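Local coordinates for protein tungsten-containing formylmethanofuran dehydrogenase 2 subunit C (Methanothermobacter wolfeii, PDB 5T5I) that is one subunit of the tungsten-containing formylmethanofuran dehydrogenase complex, which probably interconverts carbon dioxide and formylmethanofuran in methanogenesis, and folds largely as a right-handed beta-helix, at residues Ser2-Pro12 with Leu48-Ala59; Arg78-Gly86 with Met96-Ile107. All coordinates share one frame; numbering follows the deposited sequence.

Contact 1: residues Ser2-Pro12 with Leu48-Ala59; sequences SEIILTPKEQP and LGDFFEVSGEPA
Leu6 and Val54 run next to each other on one face of the antiparallel strand pair 3-8 and 52-56, which forms one end of the subunit's beta-helix. Ile5-Ser55 and Thr7-Glu53 are the hydrogen-bonded pairs, Leu6-Val54 and Pro8-Phe52 non-hydrogen-bonded ones. Leu6 CD2 sits against both Val54 methyls, 3.9 Å from CG2, while its CB meets Phe52 CD2, so the leucine fills the hollow between valine and phenylalanine. Further along this face the Phe52 ring lies obliquely against Pro8, CE2 to CB 3.8 Å. Helices 23-26 and 31-35 cover parts of it, Phe26 on Leu6 and Ile34 on Val54. Thr7 and Glu53 meet CB to CB on the opposite face, where Ile5 CB also packs on Ser55 OG. Gly56 fits a spot where any CB would run into Glu3 O. Past Pro8 the strand turns off, and Pro12 CG leans obliquely on the Phe51 ring, 3.7 Å from Phe51 CE1. Glu10 O lies at that ring's edge. A water bridges Lys9 O, Phe51 O and Gln11 NE2, while the glutamine's OE1 is held by Asn75 and Thr76. Extended beyond CG, the Lys9 side chain crosses that of Glu53 at about a right angle, CE 3.6 Å from OE2. Lys9 NZ ends 2.9 Å from Gly49 O, approaching the carbonyl almost end-on (C=O...N angle 164°).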
loop_
_atom_site.group_PDB
_atom_site.type_symbol
_atom_site.label_atom_id
_atom_site.label_comp_id
_atom_site.label_asym_id
_atom_site.label_seq_id
_atom_site.Cartn_x
_atom_site.Cartn_y
_atom_site.Cartn_z
ATOM N N SER C 2 41.193 -6.295 -54.564
ATOM C CA SER C 2 42.518 -6.640 -54.059
ATOM C C SER C 2 42.476 -6.762 -52.529
ATOM O O SER C 2 42.062 -5.810 -51.853
ATOM C CB SER C 2 43.526 -5.584 -54.492
ATOM O OG SER C 2 43.733 -5.639 -55.892
ATOM N N GLU C 3 42.872 -7.941 -51.989
ATOM C CA GLU C 3 42.846 -8.213 -50.544
ATOM C C GLU C 3 44.224 -8.020 -49.910
ATOM O O GLU C 3 45.208 -8.521 -50.453
ATOM C CB GLU C 3 42.375 -9.653 -50.265
ATOM C CG GLU C 3 40.995 -9.981 -50.810
ATOM C CD GLU C 3 40.415 -11.311 -50.355
ATOM O OE1 GLU C 3 41.180 -12.164 -49.848
ATOM O OE2 GLU C 3 39.185 -11.497 -50.507
ATOM N N ILE C 4 44.290 -7.281 -48.779
ATOM C CA ILE C 4 45.505 -7.069 -47.982
ATOM C C ILE C 4 45.185 -7.695 -46.615
ATOM O O ILE C 4 44.202 -7.305 -45.983
ATOM C CB ILE C 4 45.913 -5.569 -47.908
ATOM C CG1 ILE C 4 46.388 -5.089 -49.299
ATOM C CG2 ILE C 4 47.019 -5.346 -46.857
ATOM C CD1 ILE C 4 46.305 -3.610 -49.521
ATOM N N ILE C 5 45.976 -8.697 -46.199
ATOM C CA ILE C 5 45.733 -9.456 -44.971
ATOM C C ILE C 5 46.622 -8.975 -43.839
ATOM O O ILE C 5 47.846 -8.991 -43.979
ATOM C CB ILE C 5 45.942 -10.987 -45.191
ATOM C CG1 ILE C 5 45.339 -11.500 -46.532
ATOM C CG2 ILE C 5 45.398 -11.792 -43.996
ATOM C CD1 ILE C 5 43.874 -11.287 -46.713
ATOM N N LEU C 6 46.010 -8.605 -42.699
ATOM C CA LEU C 6 46.721 -8.221 -41.488
ATOM C C LEU C 6 46.480 -9.332 -40.472
ATOM O O LEU C 6 45.338 -9.547 -40.075
ATOM C CB LEU C 6 46.224 -6.887 -40.906
ATOM C CG LEU C 6 46.315 -5.627 -41.765
ATOM C CD1 LEU C 6 45.963 -4.393 -40.918
ATOM C CD2 LEU C 6 47.684 -5.451 -42.347
ATOM N N THR C 7 47.528 -10.054 -40.069
ATOM C CA THR C 7 47.377 -11.142 -39.099
ATOM C C THR C 7 47.966 -10.629 -37.809
ATOM O O THR C 7 49.171 -10.387 -37.753
ATOM C CB THR C 7 48.040 -12.420 -39.586
ATOM O OG1 THR C 7 47.566 -12.701 -40.900
ATOM C CG2 THR C 7 47.750 -13.603 -38.679
ATOM N N PRO C 8 47.143 -10.389 -36.779
ATOM C CA PRO C 8 47.694 -9.814 -35.551
ATOM C C PRO C 8 48.637 -10.732 -34.794
ATOM O O PRO C 8 48.393 -11.924 -34.677
ATOM C CB PRO C 8 46.459 -9.484 -34.702
ATOM C CG PRO C 8 45.354 -10.218 -35.283
ATOM C CD PRO C 8 45.684 -10.588 -36.687
ATOM N N LYS C 9 49.696 -10.137 -34.241
ATOM C CA LYS C 9 50.597 -10.805 -33.317
ATOM C C LYS C 9 49.883 -10.624 -31.951
ATOM O O LYS C 9 48.747 -10.143 -31.933
ATOM C CB LYS C 9 51.984 -10.138 -33.347
ATOM C CG LYS C 9 52.662 -10.291 -34.706
ATOM C CD LYS C 9 53.947 -9.506 -34.800
ATOM C CE LYS C 9 54.607 -9.685 -36.145
ATOM N NZ LYS C 9 55.788 -8.796 -36.298
ATOM N N GLU C 10 50.503 -10.987 -30.827
ATOM C CA GLU C 10 49.828 -10.821 -29.536
ATOM C C GLU C 10 49.472 -9.343 -29.284
ATOM O O GLU C 10 50.335 -8.469 -29.391
ATOM C CB GLU C 10 50.685 -11.359 -28.379
ATOM C CG GLU C 10 49.968 -11.321 -27.038
ATOM C CD GLU C 10 50.602 -12.159 -25.946
ATOM O OE1 GLU C 10 49.849 -12.817 -25.192
ATOM O OE2 GLU C 10 51.847 -12.136 -25.823
ATOM N N GLN C 11 48.195 -9.071 -28.964
ATOM C CA GLN C 11 47.765 -7.703 -28.687
ATOM C C GLN C 11 48.382 -7.252 -27.356
ATOM O O GLN C 11 48.440 -8.044 -26.416
ATOM C CB GLN C 11 46.236 -7.600 -28.604
ATOM C CG GLN C 11 45.539 -7.687 -29.954
ATOM C CD GLN C 11 45.334 -6.327 -30.574
ATOM O OE1 GLN C 11 44.387 -5.608 -30.224
ATOM N NE2 GLN C 11 46.161 -5.964 -31.549
ATOM N N PRO C 12 48.867 -6.000 -27.268
ATOM C CA PRO C 12 49.443 -5.520 -25.998
ATOM C C PRO C 12 48.377 -5.146 -24.967
ATOM O O PRO C 12 47.232 -4.876 -25.343
ATOM C CB PRO C 12 50.239 -4.281 -26.429
ATOM C CG PRO C 12 49.509 -3.769 -27.622
ATOM C CD PRO C 12 48.886 -4.950 -28.309
ATOM N N LEU C 48 53.246 -0.513 -37.913
ATOM C CA LEU C 48 52.167 -1.499 -38.055
ATOM C C LEU C 48 52.734 -2.923 -38.038
ATOM O O LEU C 48 52.174 -3.790 -37.379
ATOM C CB LEU C 48 51.382 -1.237 -39.362
ATOM C CG LEU C 48 50.147 -2.101 -39.645
ATOM C CD1 LEU C 48 49.071 -1.914 -38.595
ATOM C CD2 LEU C 48 49.545 -1.739 -40.971
ATOM N N GLY C 49 53.886 -3.115 -38.693
ATOM C CA GLY C 49 54.598 -4.390 -38.758
ATOM C C GLY C 49 55.061 -4.947 -37.420
ATOM O O GLY C 49 55.301 -6.151 -37.311
ATOM N N ASP C 50 55.208 -4.087 -36.392
ATOM C CA ASP C 50 55.588 -4.525 -35.040
ATOM C C ASP C 50 54.470 -5.341 -34.377
ATOM O O ASP C 50 54.762 -6.118 -33.473
ATOM C CB ASP C 50 55.927 -3.323 -34.123
ATOM C CG ASP C 50 57.170 -2.529 -34.501
ATOM O OD1 ASP C 50 58.081 -3.114 -35.127
ATOM O OD2 ASP C 50 57.260 -1.337 -34.108
ATOM N N PHE C 51 53.196 -5.141 -34.782
ATOM C CA PHE C 51 52.045 -5.820 -34.171
ATOM C C PHE C 51 51.172 -6.616 -35.147
ATOM O O PHE C 51 50.210 -7.252 -34.706
ATOM C CB PHE C 51 51.213 -4.783 -33.398
ATOM C CG PHE C 51 51.890 -4.371 -32.116
ATOM C CD1 PHE C 51 51.747 -5.131 -30.964
ATOM C CD2 PHE C 51 52.718 -3.257 -32.073
ATOM C CE1 PHE C 51 52.383 -4.754 -29.776
ATOM C CE2 PHE C 51 53.352 -2.884 -30.886
ATOM C CZ PHE C 51 53.167 -3.626 -29.743
ATOM N N PHE C 52 51.517 -6.635 -36.453
ATOM C CA PHE C 52 50.771 -7.387 -37.461
ATOM C C PHE C 52 51.691 -7.960 -38.515
ATOM O O PHE C 52 52.604 -7.262 -38.959
ATOM C CB PHE C 52 49.764 -6.485 -38.205
ATOM C CG PHE C 52 48.665 -5.922 -37.340
ATOM C CD1 PHE C 52 48.841 -4.729 -36.654
ATOM C CD2 PHE C 52 47.462 -6.588 -37.205
ATOM C CE1 PHE C 52 47.833 -4.222 -35.835
ATOM C CE2 PHE C 52 46.461 -6.090 -36.383
ATOM C CZ PHE C 52 46.656 -4.919 -35.688
ATOM N N GLU C 53 51.400 -9.189 -38.984
ATOM C CA GLU C 53 52.076 -9.757 -40.148
ATOM C C GLU C 53 51.271 -9.157 -41.313
ATOM O O GLU C 53 50.063 -8.953 -41.146
ATOM C CB GLU C 53 51.980 -11.291 -40.198
ATOM C CG GLU C 53 52.546 -12.025 -38.990
ATOM C CD GLU C 53 54.056 -12.135 -38.911
ATOM O OE1 GLU C 53 54.755 -11.565 -39.782
ATOM O OE2 GLU C 53 54.542 -12.798 -37.967
ATOM N N VAL C 54 51.912 -8.815 -42.437
ATOM C CA VAL C 54 51.230 -8.211 -43.592
ATOM C C VAL C 54 51.523 -9.024 -44.860
ATOM O O VAL C 54 52.677 -9.363 -45.108
ATOM C CB VAL C 54 51.625 -6.719 -43.795
ATOM C CG1 VAL C 54 50.755 -6.059 -44.871
ATOM C CG2 VAL C 54 51.536 -5.927 -42.484
ATOM N N SER C 55 50.476 -9.304 -45.669
ATOM C CA SER C 55 50.580 -10.001 -46.952
ATOM C C SER C 55 49.421 -9.583 -47.879
ATOM O O SER C 55 48.495 -8.892 -47.441
ATOM C CB SER C 55 50.565 -11.517 -46.752
ATOM O OG SER C 55 49.335 -11.966 -46.213
ATOM N N GLY C 56 49.488 -10.004 -49.140
ATOM C CA GLY C 56 48.445 -9.729 -50.124
ATOM C C GLY C 56 48.893 -8.937 -51.328
ATOM O O GLY C 56 50.082 -8.910 -51.648
ATOM N N GLU C 57 47.933 -8.273 -51.994
ATOM C CA GLU C 57 48.179 -7.530 -53.236
ATOM C C GLU C 57 47.861 -6.032 -53.123
ATOM O O GLU C 57 46.721 -5.671 -52.840
ATOM C CB GLU C 57 47.402 -8.147 -54.431
ATOM C CG GLU C 57 45.961 -8.567 -54.147
ATOM C CD GLU C 57 45.165 -9.058 -55.343
ATOM O OE1 GLU C 57 45.513 -8.705 -56.494
ATOM O OE2 GLU C 57 44.167 -9.781 -55.120
ATOM N N PRO C 58 48.817 -5.136 -53.425
ATOM C CA PRO C 58 48.506 -3.702 -53.398
ATOM C C PRO C 58 47.532 -3.242 -54.491
ATOM O O PRO C 58 47.305 -3.946 -55.475
ATOM C CB PRO C 58 49.880 -3.056 -53.643
ATOM C CG PRO C 58 50.871 -4.089 -53.308
ATOM C CD PRO C 58 50.235 -5.348 -53.777
ATOM N N ALA C 59 46.985 -2.034 -54.322
ATOM C CA ALA C 59 46.111 -1.410 -55.318
ATOM C C ALA C 59 46.241 0.105 -55.212
ATOM O O ALA C 59 46.504 0.627 -54.124
ATOM C CB ALA C 59 44.666 -1.845 -55.125
HETATM O O HOH W 1 48.622 -7.377 -32.377
#

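Contact 2: residues Arg78-Gly86 with Met96-Ile107; sequences RIGQEMTAG and MYVGAGMKGGKI
The guanidinium of Arg78 lies flat on the Tyr97 ring, planes 9° apart, with CZ 4.0 Å from the ring centroid in a cation-pi stack. Tyr97 CD2 sits over the guanidinium centre, whereas NH1 is displaced toward the ring's rim, 3.6 Å from CE2. The tyrosine ring also meets that of Trp116, their planes nearly parallel. At the guanidinium edge, Gln81 OE1 takes NH2 on a lone pair at 2.9 Å, only 4° out of the plane; NE forms a salt bridge with Glu17. With CG anti to the carbonyl carbon (chi1 -55°) and the chain extended to NE, the arginine runs alongside the tyrosine. An alanine here would strip the ring of its stacked cation and is likely to leave Gln81 OE1 and Glu17 without this partner.

The segments are successive coils of the beta-helix, and matching pairs of type II turns stack upon each other. Gly99 N meets Ile79 O nearly head-on, and Glu82 N reaches Ala100 O. At the end of the second turn Met83 O takes Lys103 N at 2.8 Å and, weakly, Gly104 N. Met83 lies beside Met102, CG to CB 3.9 Å, and its SD is 3.6 Å from Ile107 CG1. Lys103 NZ lies 3.0 Å from Glu82 O, with Thr84 CG2 beside it. Tyr97 OH is hydrogen-bonded to an acidic side chain of another protein's chain. The stack, the hydrogen bond to Gln81 and the bridge to Glu17 probably keep the guanidinium flat against the ring and limit its rotation, close to where Tyr97 OH bonds the neighbouring subunit.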
loop_
_atom_site.group_PDB
_atom_site.type_symbol
_atom_site.label_atom_id
_atom_site.label_comp_id
_atom_site.label_asym_id
_atom_site.label_seq_id
_atom_site.Cartn_x
_atom_site.Cartn_y
_atom_site.Cartn_z
ATOM N N ARG C 78 40.214 2.966 -33.103
ATOM C CA ARG C 78 40.096 3.841 -34.282
ATOM C C ARG C 78 40.290 3.152 -35.646
ATOM O O ARG C 78 40.559 3.837 -36.626
ATOM C CB ARG C 78 41.056 5.045 -34.139
ATOM C CG ARG C 78 40.840 5.824 -32.849
ATOM C CD ARG C 78 41.696 7.069 -32.755
ATOM N NE ARG C 78 41.462 7.768 -31.491
ATOM C CZ ARG C 78 40.460 8.604 -31.220
ATOM N NH1 ARG C 78 40.370 9.166 -30.030
ATOM N NH2 ARG C 78 39.533 8.872 -32.134
ATOM N N ILE C 79 40.067 1.831 -35.741
ATOM C CA ILE C 79 40.186 1.120 -37.026
ATOM C C ILE C 79 39.138 1.699 -37.996
ATOM O O ILE C 79 37.974 1.849 -37.623
ATOM C CB ILE C 79 40.033 -0.421 -36.852
ATOM C CG1 ILE C 79 41.240 -1.008 -36.073
ATOM C CG2 ILE C 79 39.868 -1.131 -38.209
ATOM C CD1 ILE C 79 40.983 -2.365 -35.476
ATOM N N GLY C 80 39.578 2.058 -39.196
ATOM C CA GLY C 80 38.706 2.599 -40.234
ATOM C C GLY C 80 38.264 4.040 -40.041
ATOM O O GLY C 80 37.400 4.515 -40.784
ATOM N N GLN C 81 38.868 4.770 -39.079
ATOM C CA GLN C 81 38.498 6.156 -38.785
ATOM C C GLN C 81 38.581 7.043 -40.023
ATOM O O GLN C 81 39.611 7.058 -40.682
ATOM C CB GLN C 81 39.395 6.733 -37.680
ATOM C CG GLN C 81 39.029 8.160 -37.268
ATOM C CD GLN C 81 39.714 8.547 -35.991
ATOM O OE1 GLN C 81 39.316 8.112 -34.909
ATOM N NE2 GLN C 81 40.782 9.316 -36.085
ATOM N N GLU C 82 37.479 7.749 -40.349
ATOM C CA GLU C 82 37.400 8.688 -41.478
ATOM C C GLU C 82 37.683 8.061 -42.859
ATOM O O GLU C 82 38.053 8.784 -43.789
ATOM C CB GLU C 82 38.304 9.913 -41.216
ATOM C CG GLU C 82 37.806 10.715 -40.028
ATOM C CD GLU C 82 38.695 11.836 -39.521
ATOM O OE1 GLU C 82 39.767 12.082 -40.110
ATOM O OE2 GLU C 82 38.326 12.455 -38.501
ATOM N N MET C 83 37.427 6.749 -43.029
ATOM C CA MET C 83 37.615 6.106 -44.333
ATOM C C MET C 83 36.523 6.596 -45.309
ATOM O O MET C 83 35.433 6.973 -44.866
ATOM C CB MET C 83 37.678 4.566 -44.223
ATOM C CG MET C 83 36.365 3.895 -43.869
ATOM S SD MET C 83 36.555 2.093 -43.706
ATOM C CE MET C 83 36.145 1.587 -45.318
ATOM N N THR C 84 36.841 6.656 -46.614
ATOM C CA THR C 84 35.917 7.168 -47.642
ATOM C C THR C 84 35.440 6.112 -48.641
ATOM O O THR C 84 34.460 6.368 -49.339
ATOM C CB THR C 84 36.560 8.328 -48.436
ATOM O OG1 THR C 84 37.517 7.798 -49.362
ATOM C CG2 THR C 84 37.186 9.406 -47.540
ATOM N N ALA C 85 36.135 4.969 -48.751
ATOM C CA ALA C 85 35.815 3.918 -49.727
ATOM C C ALA C 85 36.526 2.622 -49.365
ATOM O O ALA C 85 37.389 2.612 -48.488
ATOM C CB ALA C 85 36.258 4.360 -51.123
ATOM N N GLY C 86 36.179 1.552 -50.062
ATOM C CA GLY C 86 36.776 0.248 -49.826
ATOM C C GLY C 86 36.084 -0.492 -48.702
ATOM O O GLY C 86 34.966 -0.141 -48.300
ATOM N N MET C 96 37.466 0.733 -29.103
ATOM C CA MET C 96 36.622 1.896 -29.348
ATOM C C MET C 96 36.839 2.550 -30.708
ATOM O O MET C 96 37.844 2.306 -31.363
ATOM C CB MET C 96 36.892 2.953 -28.264
ATOM C CG MET C 96 36.541 2.510 -26.847
ATOM S SD MET C 96 37.305 3.609 -25.631
ATOM C CE MET C 96 36.963 2.728 -24.144
ATOM N N TYR C 97 35.896 3.422 -31.094
ATOM C CA TYR C 97 35.953 4.294 -32.285
ATOM C C TYR C 97 36.004 3.604 -33.644
ATOM O O TYR C 97 36.495 4.206 -34.599
ATOM C CB TYR C 97 37.153 5.252 -32.175
ATOM C CG TYR C 97 37.225 6.012 -30.868
ATOM C CD1 TYR C 97 36.319 7.027 -30.583
ATOM C CD2 TYR C 97 38.241 5.764 -29.951
ATOM C CE1 TYR C 97 36.392 7.747 -29.397
ATOM C CE2 TYR C 97 38.332 6.488 -28.764
ATOM C CZ TYR C 97 37.401 7.473 -28.485
ATOM O OH TYR C 97 37.468 8.197 -27.320
ATOM N N VAL C 98 35.478 2.383 -33.779
ATOM C CA VAL C 98 35.525 1.719 -35.084
ATOM C C VAL C 98 34.705 2.530 -36.097
ATOM O O VAL C 98 33.563 2.913 -35.810
ATOM C CB VAL C 98 35.121 0.222 -35.059
ATOM C CG1 VAL C 98 33.628 0.025 -34.826
ATOM C CG2 VAL C 98 35.553 -0.470 -36.349
ATOM N N GLY C 99 35.327 2.869 -37.219
ATOM C CA GLY C 99 34.681 3.660 -38.263
ATOM C C GLY C 99 34.257 5.064 -37.854
ATOM O O GLY C 99 33.401 5.653 -38.521
ATOM N N ALA C 100 34.850 5.631 -36.782
ATOM C CA ALA C 100 34.490 6.981 -36.326
ATOM C C ALA C 100 34.706 8.012 -37.453
ATOM O O ALA C 100 35.769 8.037 -38.073
ATOM C CB ALA C 100 35.307 7.376 -35.099
ATOM N N GLY C 101 33.671 8.785 -37.768
ATOM C CA GLY C 101 33.759 9.801 -38.813
ATOM C C GLY C 101 33.862 9.287 -40.242
ATOM O O GLY C 101 34.155 10.071 -41.138
ATOM N N MET C 102 33.591 7.999 -40.500
ATOM C CA MET C 102 33.698 7.466 -41.867
ATOM C C MET C 102 32.688 8.118 -42.823
ATOM O O MET C 102 31.601 8.525 -42.408
ATOM C CB MET C 102 33.637 5.922 -41.905
ATOM C CG MET C 102 32.302 5.314 -41.573
ATOM S SD MET C 102 32.398 3.492 -41.594
ATOM C CE MET C 102 32.266 3.177 -43.282
ATOM N N LYS C 103 33.122 8.301 -44.079
ATOM C CA LYS C 103 32.361 8.962 -45.156
ATOM C C LYS C 103 31.797 7.992 -46.206
ATOM O O LYS C 103 30.818 8.330 -46.862
ATOM C CB LYS C 103 33.238 10.025 -45.837
ATOM C CG LYS C 103 33.519 11.236 -44.957
ATOM C CD LYS C 103 34.906 11.840 -45.185
ATOM C CE LYS C 103 35.967 11.100 -44.380
ATOM N NZ LYS C 103 37.363 11.566 -44.660
ATOM N N GLY C 104 32.396 6.814 -46.344
ATOM C CA GLY C 104 31.950 5.801 -47.298
ATOM C C GLY C 104 32.666 4.477 -47.104
ATOM O O GLY C 104 33.529 4.356 -46.234
ATOM N N GLY C 105 32.315 3.495 -47.925
ATOM C CA GLY C 105 32.870 2.153 -47.815
ATOM C C GLY C 105 32.118 1.337 -46.774
ATOM O O GLY C 105 31.035 1.741 -46.322
ATOM N N LYS C 106 32.688 0.190 -46.376
ATOM C CA LYS C 106 32.037 -0.713 -45.423
ATOM C C LYS C 106 33.009 -1.368 -44.445
ATOM O O LYS C 106 34.080 -1.822 -44.842
ATOM C CB LYS C 106 31.248 -1.812 -46.176
ATOM C CG LYS C 106 30.434 -2.720 -45.230
ATOM C CD LYS C 106 29.470 -3.646 -45.959
ATOM C CE LYS C 106 28.485 -4.296 -44.996
ATOM N NZ LYS C 106 28.608 -5.772 -44.963
ATOM N N ILE C 107 32.598 -1.464 -43.170
ATOM C CA ILE C 107 33.348 -2.165 -42.123
ATOM C C ILE C 107 32.453 -3.272 -41.562
ATOM O O ILE C 107 31.324 -2.993 -41.148
ATOM C CB ILE C 107 33.831 -1.246 -40.971
ATOM C CG1 ILE C 107 34.682 -0.075 -41.498
ATOM C CG2 ILE C 107 34.615 -2.071 -39.919
ATOM C CD1 ILE C 107 35.028 0.966 -40.457
HETATM O O HOH W 2 38.773 0.110 -33.508
#

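The two contacts follow one another in sequence; their centres are about 18 Å apart and their nearest atoms about 6 Å. Contact 1 pairs two antiparallel strands at one end of the beta-helix; contact 2 stacks the turns of successive coils farther in. Strands 66-69 and 87-90 come between strands 3-8 and 106-109, and helix 23-26 reaches both contacts, lying on Leu6 in one and Met83 in the other. The calcium ion, bound by Ser139, Tyr140 and Asp143, lies about 12 Å from the side chain of Tyr97. Contact 2 meets the chain of another protein through Arg78, Met96 and Tyr97, whereas none in the assembly touches contact 1.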